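Long-range contacts in HepC.19480.a.B1 (Helicobacter pylori, PDB 6MTZ), which is of unknown function but is probably a DHH/DHHA1-family phosphoesterase, cleaving phosphate esters with bound metal ions: residues 34-39 with 189-194; 125-130 with 151-156; 171-176 with 215-220; 266-271 with 291-296. All blocks are in the same frame, centred on the assembly; numbering follows the deposited sequence.

Contact 1 of 4, residues 34-39 with 189-194; sequences NIQCYN and FDDENR
Q36 reaches the first turn of helix 190-203 with its amide: a bend at chi2 (64°) brings NE2 to 3.8 Å from OD1 of D191, the amide and carboxylate planes lying 20° apart. That NE2 spends a hydrogen in its own strand, donating along a lone pair to C37 O. At C37 the side chain faces the helix, and CB rests against R194 NE at 3.5 Å. The C37 carbonyl oxygen lies over one face of the R194 guanidinium, offset toward the rim; its 3.4 Å approach to NH2 is too poorly angled for a hydrogen bond. Y38 turns its CB away from the helix, its side chain touching Y12, and passes its CA by R194 NH2. At the end of the strand, N39 OD1 is gripped side-on, by R194 NE at 2.7 Å and NH2 at 2.6 Å, with amide and guanidinium nearly coplanar, 16° apart. A water bridges N39 N and D190 OD1. Within the helix R194 also bonds D190 OD2 through NH2 (2.9 Å) and D191 OD1 through NH1 (3.0 Å). One arginine thus joins an edge strand of the parallel sheet to a helix start about 150 residues away. Two carboxylates probably balance its charge; together with the N39 amide, itself oriented by H16 O and by Q25 of helix 19-29 at ND2, they fix the guanidinium's rotation.

Contact 2 of 4, residues 125-130 with 151-156; sequences ATKIVY and LVEMVN. With EDO (1,2-ethanediol), chain C.
V152 carries the apolar part of this helix pair, sitting among T126, K127 and Y130. Its CG1, anti to the backbone N (chi1 166°), presses on the K127 backbone, 3.6 Å from CA, whereas CG2 meets T126 CG2 and Y130 CB, each at 4.0 Å. One turn on, V155 CG1 approaches T126 OG1 at 3.9 Å. The axes of the two short segments run at 145°, roughly antiparallel, and come within 8.5 Å. The polar part lies at the border of this patch. K127, extended beyond CG, crosses the N156 side chain at a slant, CD 3.7 Å from N156 CG, and its NZ meets the syn lone pair of E153 OE1 in a 2.9 Å salt bridge. Other polar ends are tied outside the pair: Y130 OH to E149, N156 OD1 to C124 N, and the backbone N atoms of A125 and T126 to the carboxylate of D20. A 1,2-ethanediol, probably from the crystallisation liquor, donates from O1 to E153 OE1 at 2.8 Å, sets O2 near the Y130 ring edge and is also hydrogen-bonded to E131. The single oxygen OE1 therefore takes both the lysine and the diol, which would share out its negative charge at the partly exposed border of a mostly apolar interface.

Contact 3 of 4, residues 171-176 with 215-220; sequences GKVCMR and VAYDND
V173 CG1 and the Y217 ring pass flank to flank, pointing oppositely, in an all-helical part of the fold where segments 171-176 and 215-220, of helices 168-180 and 213-228, run at 23° to each other. V173 CG1 stands 3.6 Å from Y217 CD2. Next to it, C174 SG makes an oblique sulfur-aromatic contact, 4.9 Å from the Y217 ring centroid. Toward the C-terminal side of V173 the contact becomes polar. The CB of D218 rests on both methyls of V173, CG1 at 4.0 Å and CG2 at 4.1 Å, so the aliphatic base of the acid continues the apolar patch while its carboxylate turns to R176. The R176 chain bends at chi3, and its guanidinium meets the carboxylate with planes 80° apart. R176 NH2 donates to D218 OD1 over 2.8 Å in an almost straight salt bridge, from above the carboxylate plane. Farther out, the Y217 ring, which reaches toward helix 168-180 with CG anti to the backbone N (chi1 -178°), is fixed by OH bonding to L200 O and by an edge-to-face contact with Y207. V204 packs against both C174 and Y217. A water donates to D218 OD1 at 2.7 Å and accepts from R176 NH1 at 2.9 Å.

Contact 4 of 4, residues 266-271 with 291-296; sequences GFLSYS and FYIDVN
F291 lays its ring flat under G266, whose CA sits 3.5 Å from the ring centroid and close to its normal, a CH-pi contact. A chi1 of 64° folds the ring back over its own backbone to reach it. F291 O accepts from F267 N, opening a regular parallel pairing in which I293 and V295 each donate from N and accept at O. Y292 lies beside F267 on the other side of the sheet, the rings slid apart with centroids 5.6 Å apart and planes at 14°. Y292 OH donates to S269 OG at 2.8 Å. I293 puts CG2 against L268 CB (3.9 Å), and its N bonds F267 O at 2.9 Å. At D294 the chain of hydroxyls ends: S269 OG donates to the anti lone pair of D294 OD1 at 2.5 Å, while M272 N and G273 N bind OD1 and OD2, so this buried carboxylate is gripped by three donors. V295 CG2 packs on L268 CD1 at 3.7 Å, and V295 O accepts from S271 N at 2.8 Å. N296 C comes obliquely near Y270 CE1, and N296 OD1 takes N300 N. The two strands close a beta-alpha-beta crossover through helix 276-285. In the mixed sheet they lie between strands 258-261 and 300-305, with helix 341-353 covering L268, Y270 and V295, and F282 of the crossover helix meeting F267.

Contacts 1, 2 and 3 belong to the N-terminal parallel-sheet domain and its helices; contact 4 lies in the C-terminal mixed-sheet domain, its centre about 38 Å from that of contact 2. Contact 1 is nearer the second domain, about 7 Å from contact 4 between nearest atoms. Contacts 2 and 3, centres about 17 Å apart, touch directly: M154 CE meets C174 SG at 3.6 Å. Helix 19-29 ties contacts 1 and 2, through Q25 to N39 and D20 to T126. H16 and D20 fall in an HIDLDG sequence that resembles the first metal-site motif of DHH relatives, so N39 and the start of helix 125-136 probably lie near the active site.

Contact 1 of 4, residues 34-39 with 189-194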
loop_
_atom_site.group_PDB
_atom_site.type_symbol
_atom_site.label_atom_id
_atom_site.label_comp_id
_atom_site.label_asym_id
_atom_site.label_seq_id
_atom_site.Cartn_x
_atom_site.Cartn_y
_atom_site.Cartn_z
ATOM N N ASN A 34 12.961 -14.581 3.442
ATOM C CA ASN A 34 12.561 -14.455 2.042
ATOM C C ASN A 34 11.051 -14.256 1.994
ATOM O O ASN A 34 10.298 -15.235 1.996
ATOM C CB ASN A 34 12.987 -15.676 1.253
ATOM C CG ASN A 34 14.353 -16.183 1.666
ATOM O OD1 ASN A 34 14.500 -17.335 2.083
ATOM N ND2 ASN A 34 15.363 -15.324 1.552
ATOM N N ILE A 35 10.618 -12.993 1.941
ATOM C CA ILE A 35 9.199 -12.642 1.990
ATOM C C ILE A 35 8.918 -11.451 1.079
ATOM O O ILE A 35 9.656 -10.462 1.076
ATOM C CB ILE A 35 8.738 -12.334 3.430
ATOM C CG1 ILE A 35 7.253 -11.964 3.450
ATOM C CG2 ILE A 35 9.581 -11.230 4.047
ATOM C CD1 ILE A 35 6.627 -11.982 4.857
ATOM N N GLN A 36 7.838 -11.554 0.305
ATOM C CA GLN A 36 7.290 -10.451 -0.471
ATOM C C GLN A 36 5.881 -10.159 0.032
ATOM O O GLN A 36 5.057 -11.076 0.148
ATOM C CB GLN A 36 7.265 -10.788 -1.967
ATOM C CG GLN A 36 6.557 -9.741 -2.836
ATOM C CD GLN A 36 7.264 -8.397 -2.821
ATOM O OE1 GLN A 36 8.376 -8.268 -3.331
ATOM N NE2 GLN A 36 6.622 -7.391 -2.224
ATOM N N CYS A 37 5.604 -8.892 0.331
ATOM C CA CYS A 37 4.327 -8.501 0.899
ATOM C C CYS A 37 3.436 -7.829 -0.142
ATOM O O CYS A 37 3.903 -7.253 -1.125
ATOM C CB CYS A 37 4.521 -7.558 2.085
ATOM S SG CYS A 37 5.243 -8.309 3.530
ATOM N N TYR A 38 2.132 -7.898 0.114
ATOM C CA TYR A 38 1.101 -7.351 -0.753
ATOM C C TYR A 38 -0.021 -6.845 0.134
ATOM O O TYR A 38 -0.274 -7.403 1.208
ATOM C CB TYR A 38 0.534 -8.410 -1.715
ATOM C CG TYR A 38 1.551 -9.131 -2.576
ATOM C CD1 TYR A 38 2.318 -10.166 -2.055
ATOM C CD2 TYR A 38 1.718 -8.804 -3.921
ATOM C CE1 TYR A 38 3.236 -10.837 -2.831
ATOM C CE2 TYR A 38 2.638 -9.480 -4.709
ATOM C CZ TYR A 38 3.392 -10.499 -4.149
ATOM O OH TYR A 38 4.313 -11.196 -4.896
ATOM N N ASN A 39 -0.715 -5.807 -0.322
ATOM C CA ASN A 39 -1.815 -5.265 0.457
ATOM C C ASN A 39 -3.003 -4.985 -0.440
ATOM O O ASN A 39 -2.856 -4.694 -1.630
ATOM C CB ASN A 39 -1.407 -4.000 1.213
ATOM C CG ASN A 39 -0.276 -4.266 2.202
ATOM O OD1 ASN A 39 0.893 -4.371 1.813
ATOM N ND2 ASN A 39 -0.618 -4.390 3.474
ATOM N N PHE A 189 3.708 3.716 -5.219
ATOM C CA PHE A 189 4.911 3.387 -4.447
ATOM C C PHE A 189 4.596 2.308 -3.411
ATOM O O PHE A 189 4.763 2.501 -2.211
ATOM C CB PHE A 189 5.469 4.628 -3.769
ATOM C CG PHE A 189 5.408 5.858 -4.633
ATOM C CD1 PHE A 189 6.102 5.906 -5.825
ATOM C CD2 PHE A 189 4.660 6.964 -4.244
ATOM C CE1 PHE A 189 6.059 7.053 -6.629
ATOM C CE2 PHE A 189 4.607 8.103 -5.032
ATOM C CZ PHE A 189 5.312 8.150 -6.231
ATOM N N ASP A 190 4.175 1.138 -3.895
ATOM C CA ASP A 190 3.630 0.118 -3.006
ATOM C C ASP A 190 4.631 -0.278 -1.923
ATOM O O ASP A 190 4.309 -0.269 -0.728
ATOM C CB ASP A 190 3.213 -1.104 -3.817
ATOM C CG ASP A 190 2.649 -2.189 -2.948
ATOM O OD1 ASP A 190 1.519 -2.020 -2.441
ATOM O OD2 ASP A 190 3.350 -3.198 -2.752
ATOM N N ASP A 191 5.864 -0.592 -2.315
ATOM C CA ASP A 191 6.840 -1.047 -1.330
ATOM C C ASP A 191 7.311 0.089 -0.435
ATOM O O ASP A 191 7.524 -0.113 0.765
ATOM C CB ASP A 191 8.036 -1.694 -2.026
ATOM C CG ASP A 191 7.684 -2.998 -2.679
ATOM O OD1 ASP A 191 6.665 -3.612 -2.279
ATOM O OD2 ASP A 191 8.421 -3.402 -3.601
ATOM N N GLU A 192 7.518 1.279 -1.003
ATOM C CA GLU A 192 8.012 2.383 -0.184
ATOM C C GLU A 192 6.935 2.865 0.769
ATOM O O GLU A 192 7.242 3.324 1.876
ATOM C CB GLU A 192 8.506 3.530 -1.065
ATOM C CG GLU A 192 9.735 3.182 -1.920
ATOM C CD GLU A 192 9.376 2.477 -3.224
ATOM O OE1 GLU A 192 8.177 2.196 -3.432
ATOM O OE2 GLU A 192 10.292 2.210 -4.041
ATOM N N ASN A 193 5.669 2.738 0.363
ATOM C CA ASN A 193 4.570 3.044 1.268
ATOM C C ASN A 193 4.558 2.073 2.443
ATOM O O ASN A 193 4.410 2.486 3.597
ATOM C CB ASN A 193 3.255 3.001 0.491
ATOM C CG ASN A 193 2.040 3.140 1.381
ATOM O OD1 ASN A 193 1.497 2.153 1.862
ATOM N ND2 ASN A 193 1.586 4.372 1.575
ATOM N N ARG A 194 4.757 0.782 2.169
ATOM C CA ARG A 194 4.731 -0.212 3.236
ATOM C C ARG A 194 5.924 -0.050 4.166
ATOM O O ARG A 194 5.769 -0.100 5.390
ATOM C CB ARG A 194 4.702 -1.616 2.644
ATOM C CG ARG A 194 4.713 -2.747 3.679
ATOM C CD ARG A 194 4.666 -4.143 2.992
ATOM N NE ARG A 194 3.593 -4.234 2.008
ATOM C CZ ARG A 194 3.740 -4.123 0.687
ATOM N NH1 ARG A 194 4.943 -3.913 0.144
ATOM N NH2 ARG A 194 2.668 -4.217 -0.095
HETATM O O HOH W 1 0.527 -4.684 -2.951
#

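Contact 2 of 4, residues 125-130 with 151-156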
loop_
_atom_site.group_PDB
_atom_site.type_symbol
_atom_site.label_atom_id
_atom_site.label_comp_id
_atom_site.label_asym_id
_atom_site.label_seq_id
_atom_site.Cartn_x
_atom_site.Cartn_y
_atom_site.Cartn_z
ATOM N N ALA A 125 -6.215 -9.734 13.794
ATOM C CA ALA A 125 -5.454 -10.548 12.853
ATOM C C ALA A 125 -3.978 -10.585 13.220
ATOM O O ALA A 125 -3.334 -11.632 13.098
ATOM C CB ALA A 125 -5.646 -10.026 11.432
ATOM N N THR A 126 -3.423 -9.455 13.687
ATOM C CA THR A 126 -2.007 -9.433 14.043
ATOM C C THR A 126 -1.678 -10.464 15.122
ATOM O O THR A 126 -0.660 -11.156 15.034
ATOM C CB THR A 126 -1.599 -8.031 14.488
ATOM O OG1 THR A 126 -1.651 -7.162 13.357
ATOM C CG2 THR A 126 -0.165 -8.030 15.000
ATOM N N LYS A 127 -2.541 -10.606 16.132
ATOM C CA LYS A 127 -2.253 -11.563 17.192
ATOM C C LYS A 127 -2.380 -12.994 16.684
ATOM O O LYS A 127 -1.559 -13.852 17.026
ATOM C CB LYS A 127 -3.174 -11.324 18.388
ATOM C CG LYS A 127 -2.837 -12.198 19.609
ATOM C CD LYS A 127 -3.416 -11.585 20.894
ATOM C CE LYS A 127 -2.960 -12.362 22.147
ATOM N NZ LYS A 127 -3.752 -11.973 23.357
ATOM N N ILE A 128 -3.390 -13.264 15.852
ATOM C CA ILE A 128 -3.506 -14.574 15.214
ATOM C C ILE A 128 -2.244 -14.896 14.410
ATOM O O ILE A 128 -1.675 -15.984 14.536
ATOM C CB ILE A 128 -4.765 -14.640 14.327
ATOM C CG1 ILE A 128 -6.035 -14.380 15.139
ATOM C CG2 ILE A 128 -4.849 -15.996 13.634
ATOM C CD1 ILE A 128 -7.268 -14.230 14.274
ATOM N N VAL A 129 -1.791 -13.957 13.566
ATOM C CA VAL A 129 -0.558 -14.172 12.805
ATOM C C VAL A 129 0.598 -14.481 13.744
ATOM O O VAL A 129 1.359 -15.433 13.529
ATOM C CB VAL A 129 -0.228 -12.951 11.927
ATOM C CG1 VAL A 129 1.170 -13.123 11.295
ATOM C CG2 VAL A 129 -1.290 -12.763 10.853
ATOM N N TYR A 130 0.761 -13.667 14.790
ATOM C CA TYR A 130 1.915 -13.836 15.665
ATOM C C TYR A 130 1.926 -15.226 16.290
ATOM O O TYR A 130 2.951 -15.921 16.286
ATOM C CB TYR A 130 1.947 -12.764 16.761
ATOM C CG TYR A 130 3.110 -13.016 17.702
ATOM C CD1 TYR A 130 4.409 -12.824 17.273
ATOM C CD2 TYR A 130 2.904 -13.531 18.988
ATOM C CE1 TYR A 130 5.499 -13.087 18.121
ATOM C CE2 TYR A 130 3.982 -13.804 19.846
ATOM C CZ TYR A 130 5.275 -13.589 19.402
ATOM O OH TYR A 130 6.352 -13.855 20.225
ATOM N N LEU A 151 3.840 -5.013 21.395
ATOM C CA LEU A 151 3.265 -4.350 20.228
ATOM C C LEU A 151 2.070 -5.130 19.696
ATOM O O LEU A 151 1.036 -4.542 19.353
ATOM C CB LEU A 151 4.334 -4.167 19.147
ATOM C CG LEU A 151 4.022 -3.253 17.945
ATOM C CD1 LEU A 151 5.300 -2.723 17.340
ATOM C CD2 LEU A 151 3.243 -3.987 16.869
ATOM N N VAL A 152 2.191 -6.458 19.630
ATOM C CA VAL A 152 1.078 -7.282 19.171
ATOM C C VAL A 152 -0.127 -7.097 20.079
ATOM O O VAL A 152 -1.249 -6.873 19.610
ATOM C CB VAL A 152 1.508 -8.755 19.087
ATOM C CG1 VAL A 152 0.284 -9.653 18.949
ATOM C CG2 VAL A 152 2.454 -8.937 17.914
ATOM N N GLU A 153 0.094 -7.170 21.394
ATOM C CA GLU A 153 -1.004 -7.047 22.342
ATOM C C GLU A 153 -1.663 -5.669 22.253
ATOM O O GLU A 153 -2.892 -5.546 22.362
ATOM C CB GLU A 153 -0.498 -7.330 23.759
ATOM C CG GLU A 153 -1.622 -7.473 24.793
ATOM C CD GLU A 153 -2.513 -8.706 24.560
ATOM O OE1 GLU A 153 -2.117 -9.636 23.811
ATOM O OE2 GLU A 153 -3.623 -8.743 25.136
ATOM N N MET A 154 -0.857 -4.625 22.039
ATOM C CA MET A 154 -1.392 -3.276 21.866
ATOM C C MET A 154 -2.345 -3.217 20.679
ATOM O O MET A 154 -3.476 -2.729 20.796
ATOM C CB MET A 154 -0.243 -2.278 21.669
ATOM C CG MET A 154 -0.713 -0.913 21.091
ATOM S SD MET A 154 0.588 0.058 20.283
ATOM C CE MET A 154 0.629 -0.665 18.639
ATOM N N VAL A 155 -1.903 -3.715 19.525
ATOM C CA VAL A 155 -2.792 -3.799 18.376
ATOM C C VAL A 155 -4.048 -4.578 18.735
ATOM O O VAL A 155 -5.163 -4.188 18.362
ATOM C CB VAL A 155 -2.069 -4.424 17.167
ATOM C CG1 VAL A 155 -3.060 -4.690 16.035
ATOM C CG2 VAL A 155 -0.958 -3.507 16.682
ATOM N N ASN A 156 -3.900 -5.675 19.480
ATOM C CA ASN A 156 -5.083 -6.467 19.823
ATOM C C ASN A 156 -6.067 -5.638 20.642
ATOM O O ASN A 156 -7.269 -5.616 20.349
ATOM C CB ASN A 156 -4.696 -7.741 20.578
ATOM C CG ASN A 156 -5.851 -8.752 20.635
ATOM O OD1 ASN A 156 -6.200 -9.374 19.627
ATOM N ND2 ASN A 156 -6.467 -8.882 21.798
HETATM C C1 EDO C . 1.390 -11.154 22.518
HETATM O O1 EDO C . 0.496 -10.705 23.545
HETATM C C2 EDO C . 0.650 -12.076 21.548
HETATM O O2 EDO C . 0.918 -13.453 21.836
#

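Contact 3 of 4, residues 171-176 with 215-220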
loop_
_atom_site.group_PDB
_atom_site.type_symbol
_atom_site.label_atom_id
_atom_site.label_comp_id
_atom_site.label_asym_id
_atom_site.label_seq_id
_atom_site.Cartn_x
_atom_site.Cartn_y
_atom_site.Cartn_z
ATOM N N GLY A 171 -2.424 2.325 21.311
ATOM C CA GLY A 171 -2.909 1.732 20.065
ATOM C C GLY A 171 -3.830 2.645 19.268
ATOM O O GLY A 171 -3.827 2.618 18.032
ATOM N N LYS A 172 -4.635 3.461 19.949
ATOM C CA LYS A 172 -5.467 4.414 19.218
ATOM C C LYS A 172 -4.601 5.411 18.455
ATOM O O LYS A 172 -4.895 5.752 17.300
ATOM C CB LYS A 172 -6.418 5.120 20.188
ATOM C CG LYS A 172 -7.617 4.241 20.599
ATOM C CD LYS A 172 -8.235 4.634 21.940
ATOM C CE LYS A 172 -8.524 6.110 22.054
ATOM N NZ LYS A 172 -9.315 6.422 23.302
ATOM N N VAL A 173 -3.504 5.857 19.074
ATOM C CA VAL A 173 -2.568 6.731 18.378
ATOM C C VAL A 173 -1.999 6.030 17.153
ATOM O O VAL A 173 -1.871 6.632 16.076
ATOM C CB VAL A 173 -1.449 7.195 19.330
ATOM C CG1 VAL A 173 -0.443 8.074 18.568
ATOM C CG2 VAL A 173 -2.026 7.964 20.498
ATOM N N CYS A 174 -1.678 4.735 17.284
ATOM C CA CYS A 174 -1.097 4.001 16.164
ATOM C C CYS A 174 -2.116 3.786 15.051
ATOM O O CYS A 174 -1.769 3.845 13.870
ATOM C CB CYS A 174 -0.530 2.667 16.639
ATOM S SG CYS A 174 0.928 2.817 17.684
ATOM N N MET A 175 -3.374 3.536 15.405
ATOM C CA MET A 175 -4.410 3.359 14.396
ATOM C C MET A 175 -4.553 4.617 13.541
ATOM O O MET A 175 -4.546 4.557 12.303
ATOM C CB MET A 175 -5.724 3.010 15.091
ATOM C CG MET A 175 -6.831 2.527 14.201
ATOM S SD MET A 175 -8.219 1.969 15.246
ATOM C CE MET A 175 -8.924 3.523 15.781
ATOM N N ARG A 176 -4.685 5.773 14.188
ATOM C CA ARG A 176 -4.699 7.022 13.435
ATOM C C ARG A 176 -3.390 7.221 12.671
ATOM O O ARG A 176 -3.393 7.742 11.553
ATOM C CB ARG A 176 -4.965 8.198 14.374
ATOM C CG ARG A 176 -4.892 9.587 13.711
ATOM C CD ARG A 176 -5.497 10.650 14.632
ATOM N NE ARG A 176 -4.978 10.447 15.978
ATOM C CZ ARG A 176 -3.851 10.987 16.428
ATOM N NH1 ARG A 176 -3.153 11.801 15.644
ATOM N NH2 ARG A 176 -3.431 10.722 17.663
ATOM N N VAL A 215 0.804 9.679 24.969
ATOM C CA VAL A 215 1.020 11.091 24.684
ATOM C C VAL A 215 2.415 11.322 24.127
ATOM O O VAL A 215 2.607 12.151 23.233
ATOM C CB VAL A 215 0.786 11.933 25.947
ATOM C CG1 VAL A 215 1.147 13.380 25.676
ATOM C CG2 VAL A 215 -0.664 11.816 26.396
ATOM N N ALA A 216 3.412 10.615 24.661
ATOM C CA ALA A 216 4.780 10.810 24.198
ATOM C C ALA A 216 4.903 10.448 22.731
ATOM O O ALA A 216 5.502 11.185 21.943
ATOM C CB ALA A 216 5.747 9.976 25.040
ATOM N N TYR A 217 4.349 9.301 22.345
ATOM C CA TYR A 217 4.394 8.926 20.946
ATOM C C TYR A 217 3.547 9.879 20.113
ATOM O O TYR A 217 3.965 10.305 19.033
ATOM C CB TYR A 217 3.929 7.474 20.770
ATOM C CG TYR A 217 3.996 6.978 19.336
ATOM C CD1 TYR A 217 5.219 6.821 18.697
ATOM C CD2 TYR A 217 2.841 6.670 18.625
ATOM C CE1 TYR A 217 5.292 6.369 17.388
ATOM C CE2 TYR A 217 2.901 6.210 17.325
ATOM C CZ TYR A 217 4.139 6.064 16.709
ATOM O OH TYR A 217 4.224 5.604 15.414
ATOM N N ASP A 218 2.374 10.264 20.622
ATOM C CA ASP A 218 1.490 11.145 19.861
ATOM C C ASP A 218 2.192 12.451 19.473
ATOM O O ASP A 218 2.071 12.915 18.331
ATOM C CB ASP A 218 0.227 11.427 20.673
ATOM C CG ASP A 218 -0.881 12.063 19.841
ATOM O OD1 ASP A 218 -0.996 11.742 18.635
ATOM O OD2 ASP A 218 -1.634 12.891 20.400
ATOM N N ASN A 219 2.946 13.044 20.401
ATOM C CA ASN A 219 3.561 14.344 20.176
ATOM C C ASN A 219 4.879 14.261 19.409
ATOM O O ASN A 219 5.375 15.301 18.960
ATOM C CB ASN A 219 3.789 15.057 21.511
ATOM C CG ASN A 219 2.515 15.589 22.108
ATOM O OD1 ASN A 219 1.556 15.869 21.387
ATOM N ND2 ASN A 219 2.485 15.722 23.431
ATOM N N ASP A 220 5.452 13.062 19.255
ATOM C CA ASP A 220 6.710 12.869 18.538
ATOM C C ASP A 220 6.510 12.451 17.097
ATOM O O ASP A 220 7.461 12.520 16.309
ATOM C CB ASP A 220 7.579 11.778 19.204
ATOM C CG ASP A 220 8.372 12.287 20.404
ATOM O OD1 ASP A 220 8.222 13.464 20.799
ATOM O OD2 ASP A 220 9.149 11.483 20.964
HETATM O O HOH W 2 -0.313 11.735 16.051
#

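Contact 4 of 4, residues 266-271 with 291-296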
loop_
_atom_site.group_PDB
_atom_site.type_symbol
_atom_site.label_atom_id
_atom_site.label_comp_id
_atom_site.label_asym_id
_atom_site.label_seq_id
_atom_site.Cartn_x
_atom_site.Cartn_y
_atom_site.Cartn_z
ATOM N N GLY A 266 4.465 13.861 -21.705
ATOM C CA GLY A 266 3.934 13.963 -20.365
ATOM C C GLY A 266 4.241 12.731 -19.548
ATOM O O GLY A 266 4.632 11.681 -20.065
ATOM N N PHE A 267 4.045 12.864 -18.235
ATOM C CA PHE A 267 4.245 11.792 -17.272
ATOM C C PHE A 267 2.897 11.496 -16.634
ATOM O O PHE A 267 2.243 12.409 -16.114
ATOM C CB PHE A 267 5.280 12.195 -16.214
ATOM C CG PHE A 267 5.596 11.113 -15.201
ATOM C CD1 PHE A 267 4.673 10.747 -14.225
ATOM C CD2 PHE A 267 6.841 10.504 -15.188
ATOM C CE1 PHE A 267 4.972 9.779 -13.297
ATOM C CE2 PHE A 267 7.149 9.533 -14.249
ATOM C CZ PHE A 267 6.211 9.173 -13.300
ATOM N N LEU A 268 2.497 10.227 -16.657
ATOM C CA LEU A 268 1.179 9.797 -16.203
ATOM C C LEU A 268 1.301 9.037 -14.889
ATOM O O LEU A 268 1.984 8.005 -14.822
ATOM C CB LEU A 268 0.504 8.922 -17.259
ATOM C CG LEU A 268 -0.692 8.147 -16.713
ATOM C CD1 LEU A 268 -1.847 9.080 -16.488
ATOM C CD2 LEU A 268 -1.075 7.042 -17.677
ATOM N N SER A 269 0.637 9.538 -13.855
ATOM C CA SER A 269 0.508 8.840 -12.585
ATOM C C SER A 269 -0.960 8.484 -12.363
ATOM O O SER A 269 -1.835 8.879 -13.139
ATOM C CB SER A 269 1.054 9.693 -11.439
ATOM O OG SER A 269 0.189 10.776 -11.160
ATOM N N TYR A 270 -1.234 7.760 -11.271
ATOM C CA TYR A 270 -2.572 7.231 -11.008
ATOM C C TYR A 270 -2.886 7.286 -9.527
ATOM O O TYR A 270 -2.091 6.807 -8.715
ATOM C CB TYR A 270 -2.692 5.788 -11.483
ATOM C CG TYR A 270 -4.050 5.151 -11.294
ATOM C CD1 TYR A 270 -5.135 5.553 -12.064
ATOM C CD2 TYR A 270 -4.233 4.098 -10.396
ATOM C CE1 TYR A 270 -6.373 4.960 -11.935
ATOM C CE2 TYR A 270 -5.485 3.483 -10.254
ATOM C CZ TYR A 270 -6.549 3.923 -11.026
ATOM O OH TYR A 270 -7.791 3.330 -10.907
ATOM N N SER A 271 -4.044 7.861 -9.190
ATOM C CA SER A 271 -4.587 8.021 -7.834
ATOM C C SER A 271 -3.827 9.027 -6.975
ATOM O O SER A 271 -4.067 9.094 -5.761
ATOM C CB SER A 271 -4.668 6.686 -7.079
ATOM O OG SER A 271 -3.392 6.293 -6.574
ATOM N N PHE A 291 4.288 18.118 -19.678
ATOM C CA PHE A 291 3.126 18.187 -18.812
ATOM C C PHE A 291 3.109 16.988 -17.890
ATOM O O PHE A 291 3.842 16.012 -18.067
ATOM C CB PHE A 291 1.821 18.286 -19.611
ATOM C CG PHE A 291 1.526 17.086 -20.455
ATOM C CD1 PHE A 291 2.139 16.923 -21.693
ATOM C CD2 PHE A 291 0.616 16.126 -20.021
ATOM C CE1 PHE A 291 1.858 15.816 -22.492
ATOM C CE2 PHE A 291 0.326 15.007 -20.801
ATOM C CZ PHE A 291 0.947 14.848 -22.041
ATOM N N TYR A 292 2.258 17.092 -16.886
ATOM C CA TYR A 292 2.033 16.042 -15.919
ATOM C C TYR A 292 0.546 15.743 -15.940
ATOM O O TYR A 292 -0.273 16.661 -16.048
ATOM C CB TYR A 292 2.509 16.481 -14.519
ATOM C CG TYR A 292 2.529 15.371 -13.500
ATOM C CD1 TYR A 292 1.358 14.943 -12.897
ATOM C CD2 TYR A 292 3.718 14.744 -13.145
ATOM C CE1 TYR A 292 1.363 13.919 -11.974
ATOM C CE2 TYR A 292 3.732 13.717 -12.225
ATOM C CZ TYR A 292 2.546 13.312 -11.641
ATOM O OH TYR A 292 2.532 12.293 -10.725
ATOM N N ILE A 293 0.194 14.460 -15.881
ATOM C CA ILE A 293 -1.207 14.066 -15.924
ATOM C C ILE A 293 -1.428 12.960 -14.899
ATOM O O ILE A 293 -0.673 11.984 -14.854
ATOM C CB ILE A 293 -1.630 13.639 -17.344
ATOM C CG1 ILE A 293 -3.086 13.168 -17.366
ATOM C CG2 ILE A 293 -0.687 12.567 -17.919
ATOM C CD1 ILE A 293 -3.625 12.937 -18.771
ATOM N N ASP A 294 -2.427 13.145 -14.040
ATOM C CA ASP A 294 -2.849 12.147 -13.068
ATOM C C ASP A 294 -4.311 11.803 -13.318
ATOM O O ASP A 294 -5.133 12.689 -13.581
ATOM C CB ASP A 294 -2.660 12.653 -11.629
ATOM C CG ASP A 294 -2.996 11.606 -10.586
ATOM O OD1 ASP A 294 -2.186 10.672 -10.372
ATOM O OD2 ASP A 294 -4.070 11.725 -9.969
ATOM N N VAL A 295 -4.624 10.511 -13.260
ATOM C CA VAL A 295 -5.985 10.005 -13.392
ATOM C C VAL A 295 -6.335 9.245 -12.122
ATOM O O VAL A 295 -5.473 8.606 -11.510
ATOM C CB VAL A 295 -6.132 9.089 -14.628
ATOM C CG1 VAL A 295 -7.601 8.811 -14.921
ATOM C CG2 VAL A 295 -5.440 9.715 -15.829
ATOM N N ASN A 296 -7.601 9.312 -11.714
ATOM C CA ASN A 296 -8.058 8.487 -10.600
ATOM C C ASN A 296 -9.009 7.405 -11.117
ATOM O O ASN A 296 -9.277 7.303 -12.314
ATOM C CB ASN A 296 -8.688 9.343 -9.489
ATOM C CG ASN A 296 -10.003 10.018 -9.901
ATOM O OD1 ASN A 296 -10.625 9.658 -10.902
ATOM N ND2 ASN A 296 -10.435 11.003 -9.097
#